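Long-range contacts in response regulator (Xanthomonas campestris pv. campestris, PDB 3QYY), which probably makes cyclic di-GMP from two GTP molecules through its GGDEF diguanylate cyclase domain, the part present here, with cyclic di-GMP and magnesium bound: residues B[42-46]-B[131-135]; B[79-85]-B[96-100]; B[48-52]-B[156-161]; B[147-151]-B[162-166]. One frame throughout, in Å; residues are numbered along the deposited sequence.

Followed from the N terminus, strand 44-50 opens two long loops. Interaction 1 closes the first, 42-46 pairing with 131-135; interaction 3 closes the second, 48-52 meeting 156-161 after helix 141-157. Interaction 2, between 79-85 and 96-100, is nested inside both and joins the start of strand 85-90 to the end of strand 93-98. Interactions 1 and 3 cross along the chain, as do 3 and 4, while interaction 4 follows 1 in series: 147-151 and 162-166 close a short loop at the chain's end, packing helix 141-157 against the last strand. All four reach one mixed sheet: interactions 1 and 2 adjoin through Val44 and Val98, interactions 1 and 4 through Ser132 with Val164 and Asp166.

Interaction 1 (B[42-46]-B[131-135])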
# COMPACT_ATOMS: atom_id res chain seq x y z
N PRO B 42 -29.88 7.65 0.34
CA PRO B 42 -28.75 7.44 -0.56
C PRO B 42 -27.42 7.25 0.15
O PRO B 42 -27.21 7.78 1.24
CB PRO B 42 -28.77 8.70 -1.41
CG PRO B 42 -29.15 9.74 -0.41
CD PRO B 42 -30.30 9.07 0.32
N PHE B 43 -26.53 6.50 -0.47
CA PHE B 43 -25.21 6.28 0.09
C PHE B 43 -24.17 6.11 -1.00
O PHE B 43 -24.36 5.33 -1.94
CB PHE B 43 -25.18 5.06 1.02
CG PHE B 43 -23.84 4.83 1.66
CD1 PHE B 43 -23.12 3.66 1.41
CD2 PHE B 43 -23.27 5.81 2.47
CE1 PHE B 43 -21.85 3.47 1.97
CE2 PHE B 43 -22.00 5.63 3.03
CZ PHE B 43 -21.29 4.46 2.77
N VAL B 44 -23.07 6.85 -0.87
CA VAL B 44 -21.98 6.78 -1.82
C VAL B 44 -20.71 6.46 -1.04
O VAL B 44 -20.42 7.10 -0.03
CB VAL B 44 -21.80 8.13 -2.55
CG1 VAL B 44 -20.72 8.00 -3.62
CG2 VAL B 44 -23.12 8.57 -3.17
N LEU B 45 -19.97 5.46 -1.50
CA LEU B 45 -18.72 5.06 -0.84
C LEU B 45 -17.53 5.46 -1.70
O LEU B 45 -17.52 5.22 -2.91
CB LEU B 45 -18.69 3.55 -0.62
CG LEU B 45 -17.39 2.99 -0.03
CD1 LEU B 45 -17.24 3.46 1.42
CD2 LEU B 45 -17.39 1.46 -0.11
N PHE B 46 -16.54 6.08 -1.07
CA PHE B 46 -15.32 6.49 -1.76
C PHE B 46 -14.11 5.79 -1.15
O PHE B 46 -14.03 5.63 0.06
CB PHE B 46 -15.07 8.00 -1.63
CG PHE B 46 -16.13 8.86 -2.22
CD1 PHE B 46 -17.24 9.25 -1.47
CD2 PHE B 46 -16.02 9.32 -3.54
CE1 PHE B 46 -18.22 10.08 -2.01
CE2 PHE B 46 -17.00 10.15 -4.09
CZ PHE B 46 -18.09 10.53 -3.33
N GLY B 131 -11.84 6.56 -5.98
CA GLY B 131 -12.81 5.75 -6.70
C GLY B 131 -14.13 5.75 -5.94
O GLY B 131 -14.14 5.71 -4.70
N SER B 132 -15.25 5.80 -6.66
CA SER B 132 -16.55 5.81 -6.00
C SER B 132 -17.50 4.74 -6.51
O SER B 132 -17.35 4.22 -7.62
CB SER B 132 -17.21 7.19 -6.17
OG SER B 132 -17.48 7.47 -7.53
N ALA B 133 -18.48 4.41 -5.68
CA ALA B 133 -19.51 3.43 -6.01
C ALA B 133 -20.78 3.84 -5.27
O ALA B 133 -20.72 4.31 -4.13
CB ALA B 133 -19.08 2.03 -5.58
N VAL B 134 -21.93 3.68 -5.91
CA VAL B 134 -23.20 4.05 -5.30
C VAL B 134 -23.98 2.82 -4.85
O VAL B 134 -24.03 1.81 -5.55
CB VAL B 134 -24.07 4.87 -6.28
CG1 VAL B 134 -23.36 6.15 -6.66
CG2 VAL B 134 -24.36 4.04 -7.53
N CYS B 135 -24.58 2.90 -3.67
CA CYS B 135 -25.35 1.78 -3.15
C CYS B 135 -26.67 1.67 -3.90
O CYS B 135 -27.33 2.67 -4.18
CB CYS B 135 -25.63 1.97 -1.65
SG CYS B 135 -26.33 0.51 -0.84
O HOH W 1 -27.68 5.20 -2.96
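Phe43, Leu45 and Phe46 meet Cys135, Ala133 and Ser132 where two antiparallel strands run side by side, their short axes 4.8 Å apart. Three backbone bonds join them. Cys135 N reaches Phe43 O at 3.0 Å in a nearly straight bond (176°), and Leu45 and Ala133 form a hydrogen-bonded pair, each N donating to the other's O. Val44 with Val134 and Phe46 with Ser132 are the non-hydrogen-bonded pairs; beside the latter, Phe46 CA makes a CA-H...O contact of 3.3 Å with Gly131 O. On this face Ser132 CB touches the Phe46 ring obliquely, 3.6 Å from CD2, and Val44 CG2 lies 4.3 Å from Val134 CG1. Phe46 CG stands anti to the carbonyl carbon (chi1 -62°), which leaves the CD2 side of the ring beside Ser132. Cys135 CB lies near the plane of the Phe43 ring, at its edge, and 4.1 Å from Phe43 CB. A water extends the ladder past the last direct bond, accepting from Phe43 N at 3.0 Å and donating to Cys135 O. Further out, helix 102-116 covers the face with Val44 and Phe46, through Ala105 and Leu109; helices 22-38 and 141-157 cover the Leu45 face, with Met29 and Leu144. Strand 93-98 flanks 44-46 and strand 162-165 flanks 131-134, so this is a central strand pair in the helix-covered mixed sheet of the GGDEF fold.

Interaction 2 (B[79-85]-B[96-100]); sequences WLGAQDW and IGVHA
This is the open end of the beta hairpin of strands 85-90 and 93-98, where the loop after helix 62-77 enters the first strand. Trp85 and Gly97 are an antiparallel hydrogen-bonded pair: Trp85 N donates to Gly97 O at 2.9 Å and Gly97 N to Trp85 O. Because Trp85 CG sits between its backbone N and carbonyl carbon (chi1 55°), the indole lies across Gly97 of the partner strand, and Gly97 CA makes a CH-pi contact 3.8 Å from the five-membered ring's centroid. Trp85 NE1 hydrogen-bonds to Ser32 OG of helix 22-38. Asp84 uses both oxygens: OD2 accepts His99 N at 2.8 Å from above the carboxylate plane, while OD1 accepts Gly81 N and holds the type I turn of residues 81-84. His99 ND1 donates to Gln83 O at 3.3 Å; the oxygen lies in the ring plane, but the donor stands well above the carbonyl plane. On the other side of the sheet, Leu80 CD2 packs 3.9 Å from Ile96 CG2 and also over one face of the Trp79 ring, whose edge carbon CZ3 meets Val98 CG2 at 4.1 Å. Trp112 of helix 102-116 adjoins Trp79. The pair of strands leads to the turn bearing the GGDEF motif, where Gly90 to Glu93 line the ligand and metal sites.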
# COMPACT_ATOMS: atom_id res chain seq x y z
N TRP B 79 -16.59 19.24 6.18
CA TRP B 79 -17.71 19.27 5.24
C TRP B 79 -18.63 18.06 5.36
O TRP B 79 -19.77 18.10 4.90
CB TRP B 79 -17.22 19.41 3.79
CG TRP B 79 -16.32 18.31 3.28
CD1 TRP B 79 -14.95 18.33 3.20
CD2 TRP B 79 -16.73 17.05 2.72
NE1 TRP B 79 -14.49 17.17 2.62
CE2 TRP B 79 -15.56 16.37 2.31
CE3 TRP B 79 -17.97 16.44 2.51
CZ2 TRP B 79 -15.59 15.10 1.72
CZ3 TRP B 79 -18.01 15.17 1.92
CH2 TRP B 79 -16.82 14.52 1.52
N LEU B 80 -18.13 17.00 5.98
CA LEU B 80 -18.92 15.79 6.15
C LEU B 80 -20.20 16.05 6.92
O LEU B 80 -20.23 16.87 7.84
CB LEU B 80 -18.10 14.71 6.86
CG LEU B 80 -17.00 14.04 6.04
CD1 LEU B 80 -16.18 13.11 6.93
CD2 LEU B 80 -17.63 13.27 4.89
N GLY B 81 -21.26 15.35 6.54
CA GLY B 81 -22.54 15.50 7.20
C GLY B 81 -22.59 14.75 8.52
O GLY B 81 -21.70 13.95 8.82
N ALA B 82 -23.63 15.01 9.31
CA ALA B 82 -23.79 14.38 10.61
C ALA B 82 -23.87 12.86 10.54
O ALA B 82 -23.58 12.17 11.52
CB ALA B 82 -25.03 14.93 11.30
N GLN B 83 -24.28 12.33 9.39
CA GLN B 83 -24.40 10.88 9.24
C GLN B 83 -23.33 10.30 8.32
O GLN B 83 -23.28 9.09 8.10
CB GLN B 83 -25.79 10.53 8.70
CG GLN B 83 -26.22 9.12 9.05
CD GLN B 83 -26.15 8.86 10.54
OE1 GLN B 83 -26.79 9.56 11.33
NE2 GLN B 83 -25.38 7.86 10.94
N ASP B 84 -22.48 11.17 7.80
CA ASP B 84 -21.41 10.75 6.91
C ASP B 84 -20.22 10.31 7.76
O ASP B 84 -20.24 10.44 8.99
CB ASP B 84 -21.01 11.90 5.99
CG ASP B 84 -22.18 12.41 5.15
OD1 ASP B 84 -22.07 13.52 4.61
OD2 ASP B 84 -23.19 11.69 5.03
N TRP B 85 -19.18 9.78 7.13
CA TRP B 85 -18.03 9.35 7.91
C TRP B 85 -16.75 9.21 7.10
O TRP B 85 -16.79 9.10 5.88
CB TRP B 85 -18.32 8.01 8.60
CG TRP B 85 -18.78 6.91 7.67
CD1 TRP B 85 -20.07 6.58 7.36
CD2 TRP B 85 -17.94 6.01 6.93
NE1 TRP B 85 -20.09 5.52 6.49
CE2 TRP B 85 -18.80 5.15 6.21
CE3 TRP B 85 -16.56 5.84 6.82
CZ2 TRP B 85 -18.31 4.13 5.37
CZ3 TRP B 85 -16.07 4.83 5.99
CH2 TRP B 85 -16.95 3.99 5.28
N ILE B 96 -14.47 7.07 2.65
CA ILE B 96 -15.40 8.12 3.04
C ILE B 96 -16.80 7.68 2.64
O ILE B 96 -17.03 7.26 1.50
CB ILE B 96 -15.06 9.48 2.36
CG1 ILE B 96 -13.72 10.01 2.88
CG2 ILE B 96 -16.17 10.49 2.65
CD1 ILE B 96 -13.35 11.40 2.37
N GLY B 97 -17.72 7.74 3.60
CA GLY B 97 -19.09 7.37 3.34
C GLY B 97 -19.94 8.63 3.38
O GLY B 97 -19.91 9.38 4.36
N VAL B 98 -20.69 8.87 2.30
CA VAL B 98 -21.53 10.06 2.23
C VAL B 98 -22.98 9.69 1.95
O VAL B 98 -23.28 9.08 0.92
CB VAL B 98 -21.06 11.02 1.11
CG1 VAL B 98 -21.98 12.24 1.04
CG2 VAL B 98 -19.62 11.44 1.35
N HIS B 99 -23.87 10.04 2.87
CA HIS B 99 -25.29 9.75 2.68
C HIS B 99 -25.96 10.93 2.01
O HIS B 99 -26.63 11.75 2.65
CB HIS B 99 -25.97 9.45 4.02
CG HIS B 99 -25.73 8.05 4.50
ND1 HIS B 99 -24.88 7.75 5.55
CD2 HIS B 99 -26.22 6.87 4.07
CE1 HIS B 99 -24.86 6.45 5.73
NE2 HIS B 99 -25.66 5.88 4.85
N ALA B 100 -25.78 11.00 0.69
CA ALA B 100 -26.34 12.05 -0.15
C ALA B 100 -26.38 11.50 -1.57
O ALA B 100 -25.86 10.42 -1.83
CB ALA B 100 -25.47 13.29 -0.09

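Interaction 3 (B[48-52]-B[156-161]); sequences LDMDN and KFSGGR. With MG (magnesium ion), chain I.
Two carboxylates, those of Asp49 and Asp51, converge on the ammonium of Lys156. Asp51 OD2 receives Lys156 NZ at 2.7 Å on its anti side, 19° out of the carboxylate plane, and its other oxygen, OD1, is met by Arg161 N at 3.0 Å nearly along the C-O axis. Asp49 divides its oxygens differently: OD2 binds the magnesium ion at 2.0 Å, whereas OD1 faces Lys156 NZ at 2.9 Å in a salt bridge whose hydrogen bond is weak. Met50 O gives the same NZ a further weak bond. The lysine chain leaves helix 141-157 with CG anti to the backbone N (chi1 173°) and bends at chi2 and chi3, which brings NZ between the two aspartates. Its positive charge probably offsets part of the negative charge gathered round the metal. Asp49, near the end of strand 44-50, belongs to the metal site of the GGDEF domain, where Asp92 supplies a second protein ligand and cyclic di-GMP touches Asp49; Asp51 follows just past the strand. Three waters also bind the ion; one donates to Asp49 OD1 and another to Met50 O at 2.8 Å. Gly159, at positive phi, is the C-prime residue of a Schellman motif that ends the helix, and Gly160 CA passes 3.4 Å from Asp51 OD1. A further water bridges Asp51 OD1 and Gly159 O, while Ser129 of strand 128-134 gives Asp51 OD2 a second partner.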
# COMPACT_ATOMS: atom_id res chain seq x y z
N LEU B 48 -10.03 6.18 -1.15
CA LEU B 48 -8.97 7.12 -1.50
C LEU B 48 -7.58 6.60 -1.14
O LEU B 48 -7.40 5.96 -0.11
CB LEU B 48 -9.18 8.45 -0.79
CG LEU B 48 -10.61 9.01 -0.67
CD1 LEU B 48 -10.55 10.37 0.01
CD2 LEU B 48 -11.25 9.13 -2.03
N ASP B 49 -6.61 6.89 -1.99
CA ASP B 49 -5.23 6.49 -1.74
C ASP B 49 -4.33 7.65 -2.14
O ASP B 49 -4.42 8.15 -3.27
CB ASP B 49 -4.87 5.25 -2.58
CG ASP B 49 -3.47 4.73 -2.28
OD1 ASP B 49 -2.77 4.33 -3.23
OD2 ASP B 49 -3.08 4.71 -1.09
N MET B 50 -3.49 8.10 -1.22
CA MET B 50 -2.59 9.22 -1.51
C MET B 50 -1.55 8.82 -2.55
O MET B 50 -1.15 7.66 -2.64
CB MET B 50 -1.91 9.71 -0.23
CG MET B 50 -2.85 10.35 0.77
SD MET B 50 -1.97 11.29 2.03
CE MET B 50 -1.57 12.78 1.11
N ASP B 51 -1.11 9.81 -3.33
CA ASP B 51 -0.12 9.61 -4.39
C ASP B 51 1.28 10.12 -4.02
O ASP B 51 2.28 9.59 -4.51
CB ASP B 51 -0.53 10.36 -5.66
CG ASP B 51 -1.80 9.84 -6.29
OD1 ASP B 51 -2.36 10.58 -7.14
OD2 ASP B 51 -2.24 8.72 -5.96
N ASN B 52 1.35 11.14 -3.17
CA ASN B 52 2.64 11.76 -2.86
C ASN B 52 3.05 11.96 -1.41
O ASN B 52 3.74 12.93 -1.10
CB ASN B 52 2.69 13.12 -3.56
CG ASN B 52 1.71 14.11 -2.96
OD1 ASN B 52 0.65 13.72 -2.44
ND2 ASN B 52 2.04 15.40 -3.03
N LYS B 156 -5.81 5.57 -10.02
CA LYS B 156 -4.39 5.49 -9.69
C LYS B 156 -3.52 5.21 -10.92
O LYS B 156 -2.53 5.89 -11.16
CB LYS B 156 -4.16 4.39 -8.64
CG LYS B 156 -2.69 4.10 -8.35
CD LYS B 156 -2.02 5.21 -7.56
CE LYS B 156 -2.48 5.22 -6.11
NZ LYS B 156 -1.67 6.15 -5.27
N PHE B 157 -3.90 4.20 -11.70
CA PHE B 157 -3.13 3.83 -12.88
C PHE B 157 -3.34 4.71 -14.10
O PHE B 157 -2.71 4.51 -15.14
CB PHE B 157 -3.39 2.36 -13.24
CG PHE B 157 -2.59 1.40 -12.42
CD1 PHE B 157 -2.84 1.24 -11.06
CD2 PHE B 157 -1.55 0.66 -13.00
CE1 PHE B 157 -2.07 0.37 -10.29
CE2 PHE B 157 -0.78 -0.21 -12.24
CZ PHE B 157 -1.04 -0.36 -10.88
N SER B 158 -4.23 5.69 -13.99
CA SER B 158 -4.48 6.60 -15.10
C SER B 158 -3.75 7.92 -14.85
O SER B 158 -3.94 8.89 -15.58
CB SER B 158 -5.98 6.85 -15.28
OG SER B 158 -6.51 7.56 -14.18
N GLY B 159 -2.93 7.95 -13.81
CA GLY B 159 -2.18 9.16 -13.50
C GLY B 159 -2.44 9.72 -12.11
O GLY B 159 -1.72 10.60 -11.66
N GLY B 160 -3.47 9.22 -11.44
CA GLY B 160 -3.79 9.71 -10.11
C GLY B 160 -4.40 11.10 -10.13
O GLY B 160 -4.83 11.58 -11.17
N ARG B 161 -4.42 11.73 -8.96
CA ARG B 161 -4.99 13.07 -8.81
C ARG B 161 -6.32 13.20 -9.52
O ARG B 161 -6.57 14.19 -10.22
CB ARG B 161 -4.01 14.13 -9.35
CG ARG B 161 -2.64 14.11 -8.70
CD ARG B 161 -1.99 15.48 -8.76
NE ARG B 161 -1.89 16.00 -10.12
CZ ARG B 161 -1.48 17.23 -10.42
NH1 ARG B 161 -1.43 17.62 -11.68
NH2 ARG B 161 -1.14 18.07 -9.45
MG MG I . -1.36 3.90 -0.33
O HOH W 2 -1.09 2.57 -2.10
O HOH W 3 -0.12 5.36 -1.42
O HOH W 4 -0.43 11.42 -8.87
O HOH W 5 -2.61 2.49 0.46

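Interaction 4 (B[147-151]-B[162-166]); sequences RADAA and RLVRD
Residues 147-151 of helix 141-157 and residues 162-166, the last strand and its end, are packed together with no direct hydrogen bond between them, their CA atoms coming nearest at Ala151 and Asp166, 5.4 Å apart. Ala151 is the closely fitted residue: its CB rests 3.3 Å from Val164 O and also faces Asp166 N. In return Val164 CB lies 3.4 Å from Ala151 O, so methyl and branched carbon each press on the opposite backbone. Val164 CG1 lies 4.4 Å from Ala151 CB. At the end of the modelled chain, Asp166 crosses Arg147 at a slant. The arginine is extended from CG to NE, and the carboxylate of Asp166 leans on its aliphatic part, OD2 reaching Arg147 CD at 3.0 Å and CG sitting 3.5 Å from Arg147 CB. The guanidinium and carboxylate planes are 28° apart, but OD2 stands well out of the guanidinium plane; the salt bridge to Arg147 NE, 3.9 Å, is long and rests on charge alone. The arginine's stronger partner is Glu143, one helical turn earlier, which forms a salt bridge with its NE. A water joins the two segments by donating to Arg147 O and Asp166 OD1. Strand 128-134 lies beside strand 162-165, with Ser132 hydrogen-bonded to Val164 and Asp166 through the backbone, and its Ala133 touches Arg147. Strand 128-134, helix 141-157 and strand 162-165 thus make a beta-alpha-beta crossover, whose two parallel strands lie next to each other at one side of the sheet.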
# COMPACT_ATOMS: atom_id res chain seq x y z
N ARG B 147 -16.42 -2.46 -5.77
CA ARG B 147 -16.63 -1.54 -6.88
C ARG B 147 -15.86 -0.24 -6.70
O ARG B 147 -15.19 0.23 -7.62
CB ARG B 147 -18.13 -1.23 -7.04
CG ARG B 147 -18.95 -2.41 -7.54
CD ARG B 147 -20.41 -2.04 -7.69
NE ARG B 147 -21.20 -3.15 -8.22
CZ ARG B 147 -22.50 -3.09 -8.47
NH1 ARG B 147 -23.17 -1.96 -8.24
NH2 ARG B 147 -23.14 -4.15 -8.95
N ALA B 148 -15.94 0.34 -5.51
CA ALA B 148 -15.23 1.58 -5.21
C ALA B 148 -13.72 1.37 -5.27
O ALA B 148 -12.99 2.21 -5.79
CB ALA B 148 -15.63 2.09 -3.84
N ASP B 149 -13.27 0.25 -4.73
CA ASP B 149 -11.84 -0.08 -4.70
C ASP B 149 -11.29 -0.21 -6.12
O ASP B 149 -10.23 0.32 -6.44
CB ASP B 149 -11.62 -1.37 -3.91
CG ASP B 149 -10.16 -1.59 -3.52
OD1 ASP B 149 -9.50 -0.62 -3.09
OD2 ASP B 149 -9.67 -2.74 -3.62
N ALA B 150 -12.02 -0.92 -6.97
CA ALA B 150 -11.59 -1.11 -8.36
C ALA B 150 -11.54 0.24 -9.07
O ALA B 150 -10.65 0.49 -9.88
CB ALA B 150 -12.54 -2.05 -9.09
N ALA B 151 -12.49 1.11 -8.75
CA ALA B 151 -12.54 2.44 -9.36
C ALA B 151 -11.33 3.26 -8.95
O ALA B 151 -10.75 3.99 -9.76
CB ALA B 151 -13.83 3.15 -8.95
N ARG B 162 -7.19 12.21 -9.34
CA ARG B 162 -8.50 12.22 -9.99
C ARG B 162 -9.45 11.22 -9.34
O ARG B 162 -9.04 10.35 -8.57
CB ARG B 162 -8.35 11.87 -11.47
CG ARG B 162 -7.72 10.51 -11.71
CD ARG B 162 -7.40 10.29 -13.17
NE ARG B 162 -8.59 10.23 -14.00
CZ ARG B 162 -8.58 10.05 -15.32
NH1 ARG B 162 -9.72 10.01 -16.00
NH2 ARG B 162 -7.42 9.92 -15.96
N LEU B 163 -10.73 11.36 -9.66
CA LEU B 163 -11.77 10.49 -9.15
C LEU B 163 -12.43 9.73 -10.29
O LEU B 163 -12.88 10.33 -11.27
CB LEU B 163 -12.85 11.30 -8.42
CG LEU B 163 -14.18 10.57 -8.17
CD1 LEU B 163 -13.99 9.46 -7.14
CD2 LEU B 163 -15.22 11.57 -7.68
N VAL B 164 -12.47 8.40 -10.18
CA VAL B 164 -13.10 7.56 -11.18
C VAL B 164 -14.30 6.89 -10.52
O VAL B 164 -14.20 6.41 -9.39
CB VAL B 164 -12.14 6.47 -11.70
CG1 VAL B 164 -12.89 5.47 -12.56
CG2 VAL B 164 -11.01 7.11 -12.49
N ARG B 165 -15.44 6.86 -11.21
CA ARG B 165 -16.65 6.25 -10.67
C ARG B 165 -16.88 4.84 -11.21
O ARG B 165 -16.54 4.54 -12.35
CB ARG B 165 -17.88 7.11 -10.98
CG ARG B 165 -18.16 7.25 -12.47
CD ARG B 165 -19.55 7.82 -12.76
NE ARG B 165 -19.76 9.15 -12.20
CZ ARG B 165 -20.79 9.93 -12.50
NH1 ARG B 165 -21.71 9.51 -13.36
NH2 ARG B 165 -20.92 11.12 -11.93
N ASP B 166 -17.48 3.98 -10.38
CA ASP B 166 -17.77 2.61 -10.78
C ASP B 166 -18.82 2.60 -11.89
O ASP B 166 -19.61 3.56 -11.95
CB ASP B 166 -18.30 1.82 -9.58
CG ASP B 166 -18.88 0.47 -9.97
OD1 ASP B 166 -18.14 -0.35 -10.55
OD2 ASP B 166 -20.07 0.23 -9.68
O HOH W 6 -15.68 -0.43 -10.19